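Local coordinates for protein NAD_Gly3P_dh, NAD-dependent glycerol-3-phosphate dehydrogenase (Streptosporangium roseum, PDB 5OCM) that binds NADP+ and probably acts as an imine reductase, using NADPH to reduce imines to amines, at residues S52-D55 / A56-S60; G95-E98 / Q99-T103; A140-E143 / A144-T148; T156-L159 / G160-H163. All blocks are in the same frame, centred on the assembly; numbering follows the deposited sequence.

Contact 1: residues S52-D55 / A56-S60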
# COMPACT_ATOMS: atom_id res chain seq x y z
N SER A 52 12.18 -35.92 -18.29
CA SER A 52 12.96 -34.86 -18.88
C SER A 52 12.06 -33.71 -19.29
O SER A 52 10.87 -33.90 -19.48
CB SER A 52 13.73 -35.39 -20.08
OG SER A 52 12.82 -35.61 -21.15
N ALA A 53 12.64 -32.52 -19.44
CA ALA A 53 11.88 -31.37 -19.89
C ALA A 53 11.32 -31.62 -21.27
O ALA A 53 10.23 -31.23 -21.58
CB ALA A 53 12.75 -30.12 -19.89
N ARG A 54 12.12 -32.29 -22.13
CA ARG A 54 11.63 -32.57 -23.48
C ARG A 54 10.40 -33.48 -23.45
O ARG A 54 9.43 -33.23 -24.15
CB ARG A 54 12.78 -33.24 -24.28
CG ARG A 54 12.47 -33.54 -25.74
CD ARG A 54 13.51 -34.58 -26.27
NE ARG A 54 13.83 -34.28 -27.63
CZ ARG A 54 13.18 -34.74 -28.69
NH1 ARG A 54 13.58 -34.38 -29.90
NH2 ARG A 54 12.16 -35.61 -28.55
N ASP A 55 10.45 -34.54 -22.65
CA ASP A 55 9.29 -35.44 -22.52
C ASP A 55 8.05 -34.68 -21.98
O ASP A 55 6.91 -34.89 -22.39
CB ASP A 55 9.60 -36.56 -21.52
CG ASP A 55 10.49 -37.70 -22.08
OD1 ASP A 55 10.78 -37.70 -23.31
OD2 ASP A 55 10.83 -38.55 -21.25
N ALA A 56 8.29 -33.78 -21.02
CA ALA A 56 7.21 -33.02 -20.43
C ALA A 56 6.55 -32.10 -21.45
O ALA A 56 5.31 -32.06 -21.58
CB ALA A 56 7.72 -32.25 -19.25
N ALA A 57 7.38 -31.42 -22.25
CA ALA A 57 6.89 -30.52 -23.26
C ALA A 57 6.08 -31.25 -24.33
O ALA A 57 5.03 -30.75 -24.76
CB ALA A 57 8.03 -29.74 -23.88
N GLU A 58 6.51 -32.47 -24.65
CA GLU A 58 5.85 -33.26 -25.69
C GLU A 58 4.49 -33.76 -25.27
O GLU A 58 3.72 -34.15 -26.13
CB GLU A 58 6.69 -34.52 -26.08
CG GLU A 58 7.84 -34.25 -27.00
CD GLU A 58 8.67 -35.49 -27.33
OE1 GLU A 58 8.71 -36.50 -26.56
OE2 GLU A 58 9.32 -35.40 -28.38
N ALA A 59 4.19 -33.76 -23.97
CA ALA A 59 2.96 -34.39 -23.46
C ALA A 59 1.69 -33.56 -23.63
O ALA A 59 0.59 -34.13 -23.62
CB ALA A 59 3.16 -34.73 -22.01
N SER A 60 1.83 -32.24 -23.79
CA SER A 60 0.67 -31.36 -23.73
C SER A 60 0.63 -30.30 -24.81
O SER A 60 1.67 -29.85 -25.27
CB SER A 60 0.62 -30.61 -22.36
OG SER A 60 0.85 -31.51 -21.26

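Contact 2: residues G95-E98 / Q99-T103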
# COMPACT_ATOMS: atom_id res chain seq x y z
N GLY A 95 10.70 -11.25 -14.75
CA GLY A 95 11.78 -10.65 -15.55
C GLY A 95 11.43 -9.25 -16.01
O GLY A 95 10.45 -8.69 -15.53
N THR A 96 12.20 -8.73 -16.93
CA THR A 96 12.02 -7.36 -17.45
C THR A 96 11.29 -7.44 -18.80
O THR A 96 11.20 -8.51 -19.44
CB THR A 96 13.37 -6.68 -17.69
OG1 THR A 96 14.10 -7.43 -18.68
CG2 THR A 96 14.18 -6.62 -16.38
N SER A 97 10.82 -6.29 -19.26
CA SER A 97 10.14 -6.21 -20.54
C SER A 97 11.08 -6.59 -21.70
O SER A 97 10.68 -7.29 -22.63
CB SER A 97 9.49 -4.83 -20.73
OG SER A 97 10.47 -3.83 -20.87
N GLU A 98 12.34 -6.18 -21.59
CA GLU A 98 13.34 -6.56 -22.57
C GLU A 98 13.51 -8.10 -22.66
O GLU A 98 13.60 -8.66 -23.74
CB GLU A 98 14.68 -5.94 -22.26
CG GLU A 98 15.75 -6.21 -23.32
CD GLU A 98 17.06 -5.46 -23.04
OE1 GLU A 98 17.41 -4.94 -21.97
OE2 GLU A 98 17.79 -5.42 -23.98
N GLN A 99 13.56 -8.76 -21.51
CA GLN A 99 13.70 -10.23 -21.50
C GLN A 99 12.49 -10.91 -22.13
O GLN A 99 12.64 -11.84 -22.94
CB GLN A 99 13.93 -10.73 -20.07
CG GLN A 99 15.28 -10.35 -19.52
CD GLN A 99 15.44 -10.57 -18.01
OE1 GLN A 99 14.45 -10.67 -17.31
NE2 GLN A 99 16.68 -10.64 -17.55
N ALA A 100 11.29 -10.40 -21.82
CA ALA A 100 10.07 -10.95 -22.36
C ALA A 100 10.07 -10.83 -23.89
O ALA A 100 9.67 -11.78 -24.58
CB ALA A 100 8.86 -10.26 -21.78
N ARG A 101 10.48 -9.68 -24.39
CA ARG A 101 10.48 -9.47 -25.84
C ARG A 101 11.54 -10.36 -26.52
O ARG A 101 11.32 -10.79 -27.67
CB ARG A 101 10.69 -7.96 -26.19
CG ARG A 101 9.50 -7.13 -25.78
CD ARG A 101 9.58 -5.67 -26.20
NE ARG A 101 8.54 -4.90 -25.46
CZ ARG A 101 8.74 -3.98 -24.52
NH1 ARG A 101 9.96 -3.66 -24.13
NH2 ARG A 101 7.70 -3.42 -23.91
N ALA A 102 12.64 -10.62 -25.84
CA ALA A 102 13.68 -11.50 -26.37
C ALA A 102 13.14 -12.93 -26.49
O ALA A 102 13.32 -13.56 -27.53
CB ALA A 102 14.95 -11.47 -25.51
N THR A 103 12.47 -13.44 -25.45
CA THR A 103 11.85 -14.78 -25.56
C THR A 103 10.76 -14.80 -26.62
O THR A 103 10.65 -15.76 -27.39
CB THR A 103 11.33 -15.25 -24.20
OG1 THR A 103 12.45 -15.26 -23.30
CG2 THR A 103 10.76 -16.68 -24.31
O HOH W 1 9.07 -1.51 -22.13

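Contact 3: residues A140-E143 / A144-T148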
# COMPACT_ATOMS: atom_id res chain seq x y z
N ALA A 140 -5.77 -13.81 -29.69
CA ALA A 140 -6.45 -15.06 -30.06
C ALA A 140 -5.94 -16.23 -29.27
O ALA A 140 -6.72 -17.11 -28.90
CB ALA A 140 -6.24 -15.32 -31.54
N ALA A 141 -4.63 -16.28 -28.98
CA ALA A 141 -4.08 -17.36 -28.14
C ALA A 141 -4.55 -17.25 -26.70
O ALA A 141 -4.88 -18.26 -26.09
CB ALA A 141 -2.58 -17.37 -28.25
N TYR A 142 -4.63 -16.03 -26.17
CA TYR A 142 -5.18 -15.84 -24.82
C TYR A 142 -6.61 -16.37 -24.79
O TYR A 142 -6.99 -17.16 -23.90
CB TYR A 142 -5.16 -14.39 -24.42
CG TYR A 142 -5.88 -14.10 -23.12
CD1 TYR A 142 -5.21 -14.23 -21.91
CD2 TYR A 142 -7.23 -13.71 -23.10
CE1 TYR A 142 -5.86 -13.96 -20.70
CE2 TYR A 142 -7.89 -13.46 -21.89
CZ TYR A 142 -7.18 -13.59 -20.70
OH TYR A 142 -7.79 -13.35 -19.49
N GLU A 143 -7.42 -15.93 -25.74
CA GLU A 143 -8.85 -16.35 -25.81
C GLU A 143 -8.99 -17.87 -25.94
O GLU A 143 -9.84 -18.48 -25.26
CB GLU A 143 -9.63 -15.58 -26.92
CG GLU A 143 -9.97 -14.12 -26.49
CD GLU A 143 -10.49 -13.24 -27.60
OE1 GLU A 143 -10.34 -13.62 -28.81
OE2 GLU A 143 -11.00 -12.14 -27.26
N ALA A 144 -8.14 -18.49 -26.73
CA ALA A 144 -8.20 -19.97 -26.90
C ALA A 144 -7.85 -20.73 -25.63
O ALA A 144 -8.35 -21.81 -25.44
CB ALA A 144 -7.27 -20.43 -28.01
N HIS A 145 -6.97 -20.20 -24.78
CA HIS A 145 -6.50 -20.95 -23.61
C HIS A 145 -6.96 -20.38 -22.27
O HIS A 145 -6.71 -20.98 -21.24
CB HIS A 145 -4.97 -21.08 -23.67
CG HIS A 145 -4.52 -21.91 -24.82
ND1 HIS A 145 -4.58 -23.29 -24.79
CD2 HIS A 145 -4.17 -21.58 -26.08
CE1 HIS A 145 -4.22 -23.77 -25.96
NE2 HIS A 145 -4.02 -22.75 -26.79
N GLU A 146 -7.72 -19.28 -22.30
CA GLU A 146 -8.26 -18.65 -21.07
C GLU A 146 -9.02 -19.62 -20.18
O GLU A 146 -8.87 -19.55 -18.96
CB GLU A 146 -9.10 -17.40 -21.40
CG GLU A 146 -9.78 -16.67 -20.23
CD GLU A 146 -10.68 -15.46 -20.67
OE1 GLU A 146 -11.15 -15.41 -21.87
OE2 GLU A 146 -10.86 -14.53 -19.84
N PRO A 147 -9.85 -20.52 -20.75
CA PRO A 147 -10.60 -21.41 -19.85
C PRO A 147 -9.70 -22.30 -19.00
O PRO A 147 -9.98 -22.47 -17.80
CB PRO A 147 -11.50 -22.25 -20.81
CG PRO A 147 -11.63 -21.39 -22.01
CD PRO A 147 -10.31 -20.63 -22.14
N THR A 148 -8.59 -22.77 -19.56
CA THR A 148 -7.59 -23.51 -18.80
C THR A 148 -6.73 -22.61 -17.89
O THR A 148 -6.53 -22.94 -16.72
CB THR A 148 -6.69 -24.32 -19.74
OG1 THR A 148 -7.54 -25.20 -20.46
CG2 THR A 148 -5.72 -25.16 -18.99
O HOH W 2 -11.80 -17.10 -24.11

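Contact 4: residues T156-L159 / G160-H163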
# COMPACT_ATOMS: atom_id res chain seq x y z
N THR A 156 -7.55 -13.71 -13.83
CA THR A 156 -6.83 -13.81 -15.08
C THR A 156 -7.29 -12.70 -16.04
O THR A 156 -8.49 -12.56 -16.31
CB THR A 156 -7.05 -15.21 -15.64
OG1 THR A 156 -6.36 -16.14 -14.77
CG2 THR A 156 -6.54 -15.34 -17.06
N THR A 157 -6.35 -11.89 -16.53
CA THR A 157 -6.67 -10.75 -17.37
C THR A 157 -5.64 -10.54 -18.49
O THR A 157 -4.44 -10.83 -18.35
CB THR A 157 -7.00 -9.43 -16.53
OG1 THR A 157 -6.14 -8.35 -16.81
CG2 THR A 157 -7.07 -9.63 -15.09
N TYR A 158 -6.14 -10.06 -19.63
CA TYR A 158 -5.31 -9.84 -20.82
C TYR A 158 -4.94 -8.38 -20.94
O TYR A 158 -5.82 -7.50 -20.91
CB TYR A 158 -6.09 -10.26 -22.06
CG TYR A 158 -5.41 -9.99 -23.36
CD1 TYR A 158 -4.29 -10.72 -23.74
CD2 TYR A 158 -5.85 -9.00 -24.24
CE1 TYR A 158 -3.64 -10.50 -24.95
CE2 TYR A 158 -5.19 -8.77 -25.44
CZ TYR A 158 -4.09 -9.51 -25.79
OH TYR A 158 -3.43 -9.28 -26.97
N LEU A 159 -3.66 -8.10 -21.12
CA LEU A 159 -3.16 -6.72 -21.17
C LEU A 159 -3.07 -6.21 -22.56
O LEU A 159 -3.30 -5.03 -22.76
CB LEU A 159 -1.78 -6.57 -20.55
CG LEU A 159 -1.71 -6.80 -19.04
CD1 LEU A 159 -0.27 -6.75 -18.61
CD2 LEU A 159 -2.49 -5.80 -18.24
N GLY A 160 -2.66 -7.00 -23.52
CA GLY A 160 -2.42 -6.47 -24.88
C GLY A 160 -1.42 -7.31 -25.59
O GLY A 160 -0.88 -8.29 -25.05
N ALA A 161 -1.17 -6.91 -26.83
CA ALA A 161 -0.32 -7.67 -27.75
C ALA A 161 1.19 -7.65 -27.51
O ALA A 161 1.89 -8.60 -27.84
CB ALA A 161 -0.61 -7.16 -29.19
N ASP A 162 1.71 -6.54 -26.97
CA ASP A 162 3.11 -6.48 -26.64
C ASP A 162 3.47 -7.38 -25.48
O ASP A 162 3.09 -7.10 -24.34
CB ASP A 162 3.53 -5.00 -26.34
CG ASP A 162 4.91 -4.86 -25.69
OD1 ASP A 162 5.85 -5.68 -25.88
OD2 ASP A 162 5.06 -3.86 -24.95
N HIS A 163 4.28 -8.39 -25.75
CA HIS A 163 4.68 -9.38 -24.74
C HIS A 163 5.35 -8.76 -23.53
O HIS A 163 5.23 -9.29 -22.45
CB HIS A 163 5.61 -10.40 -25.36
CG HIS A 163 4.94 -11.32 -26.34
ND1 HIS A 163 4.90 -11.06 -27.69
CD2 HIS A 163 4.31 -12.50 -26.16
CE1 HIS A 163 4.30 -12.05 -28.31
NE2 HIS A 163 3.90 -12.93 -27.39

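Contact 1: residues S52-D55 / A56-S60
R54 and E58 pair one helical turn apart, and the guanidinium and carboxylate meet nearly at right angles, their planes 80° apart. The contact is made through one nitrogen and one oxygen, R54 NH2 lying 2.9 Å from E58 OE2 in a salt bridge on the exposed flank of the helix. R54 leaves the helix with CG anti to the backbone N (chi1 -177°) and bends at its third torsion, which carries the guanidinium forward along the helix, toward E58. E58 runs extended beyond CG, its CG lying 3.4 Å from R54 O. D55 comes near the other carboxylate oxygen: its OD1 is 4.0 Å from E58 OE1, a like-charged neighbour whose repulsion the arginine probably eases. On the inner side the methyl groups of A53, A56 and A59 lie against W32 and T30 of strand 29-32. Backbone bonds such as A57 N to A53 O (2.9 Å) carry the turn. S52 closes its start, OG accepting from D55 N at 3.0 Å. This is a serine N-cap followed by an i to i+4 salt bridge, on a short helix packed against the parallel part of the sheet in the Rossmann-type NADP-binding domain.

Contact 2: residues G95-E98 / Q99-T103
T96 and Q99 grip each other in a capping box at the start of helix 97-109, the helix of a beta-alpha-beta unit between strands 88-91 and 113-120. The compact part is this box. T96 OG1 sits between its backbone N and carbonyl carbon (chi1 62°) and accepts from Q99 N at 3.2 Å. In return Q99 OE1 takes the backbone N of T96 at 3.0 Å, the donor standing 41° out of the amide plane. The box thus gives partners to the amides of T96 and Q99 at the helix start, and the Q99 chain is drawn back across T96, its CG 3.3 Å from T96 OG1. Q99 OE1 also crowds G95 CA, where a CB would clash with it. G95 follows S94, an NADP+-binding residue, and lies about 7 Å from the bound NADP+. H244 of the second subunit packs on Q99, and A100 turns inward to D116.

The other flank is looser and wetter. R101 sends an extended chain back past S97, its CG over S97 O; its guanidinium lies beside the serine, and a water bridges the two, donating to S97 OG while accepting from NH2. Both polar ends have stronger partners outside the helix: S97 OG bonds to E248 of the second subunit, and R101 NE pairs with D162. The bridging water lies at the guanidinium's edge, in its plane, 2.9 Å from R101 NH2.

Contact 3: residues A140-E143 / A144-T148
Y142 and E146 meet by packing, the acid coming over one face of the phenol ring. E146 CB stands 4.1 Å above the ring plane toward the rim. The carboxylate carbon E146 CD reaches Y142 CE2 at 3.6 Å, ring and carboxylate planes 46° apart. With CG anti to the backbone N (chi1 178°) and its chain extended, E146 is carried along the ring toward the hydroxyl, where Y142 OH and E146 OE2 are 3.3 Å apart. Polar support comes from a water that donates to E146 OE1 at 2.9 Å and to E143 O at 2.7 Å. With an alanine here CB would stay, but the carboxylate's packing on CE2 would probably be lost and the water left without that acceptor. Y142 and E146 belong to helix 139-149, the helix of the beta-alpha-beta crossover between parallel strands 131-136 and 155-160. Among the backbone bonds, A144 N to A140 O is regular, whereas E146 N to Y142 O is weak, bent to 123° where the helix kinks ahead of P147. The proline has no N-H to give. H145, on the sheet side, packs on L62 and brings CD2 edge-on to A141 O at 3.4 Å.

Contact 4: residues T156-L159 / G160-H163
Y158 carries CG anti to its own N (chi1 176°), and with chi2 at 70° the ring swings forward along the chain and lies flat over the peptide that follows, covering G160 and reaching A161. The place is the end of strand 155-160, an outermost strand of the Rossmann-type sheet within this chain, where it passes into the loop leading to the long helix 165-192 of the C-terminal part. G160 N stands 3.5 Å from the ring plane, over its centre, and Y158 CE2 is 3.6 Å from G160 CA. Further along the ring, Y158 CZ meets the carbonyl carbon of G160 at 3.5 Å, so one side of the glycine is covered by the phenol. At this backbone conformation any CB would collide with L159 O, so only glycine fits comfortably. The hydroxyl passes over the G160-A161 peptide without bonding to it and is bound instead by G137 O, on the neighbouring loop after strand 131-136; this fixes the tyrosine's far end. A leucine in place of Y158 would probably strip the flat cover from G160 and leave G137 O without its hydroxyl partner. L159 turns to other company, S166 and Y169 of helix 165-192 and F204 of the second subunit. Beyond the glycine, D162 precedes the turn into helix 165-192, its OD1 accepting from G164 N and forming a salt bridge with R101. The closest approach of the ring end is Y158 OH to G160 C, 3.1 Å.

In the fold
The four contacts are local, and all belong to the sheet and covering helices of the NADP-binding part or its exit. Contacts 1 and 2 are partly buried helix starts, capped by serine and threonine respectively; contacts 3 and 4 lie at the surface. Contact 1 relies on a charge pair, contact 2 on a capping box and water, contacts 3 and 4 on tyrosine faces. Contacts 3 and 4, with centres about 11 Å apart, lie on successive elements, helix 139-149 and strand 155-160: Y142 CE2 packs on Y158 CB at 3.7 Å. Contact 2 joins contact 4 through R101 NE and D162 OD1, 2.8 Å apart, and both also touch the second subunit. Contact 1 touches none of the others; its A53 and G95 of contact 2 both lie within about 8 Å of the bound NADP+.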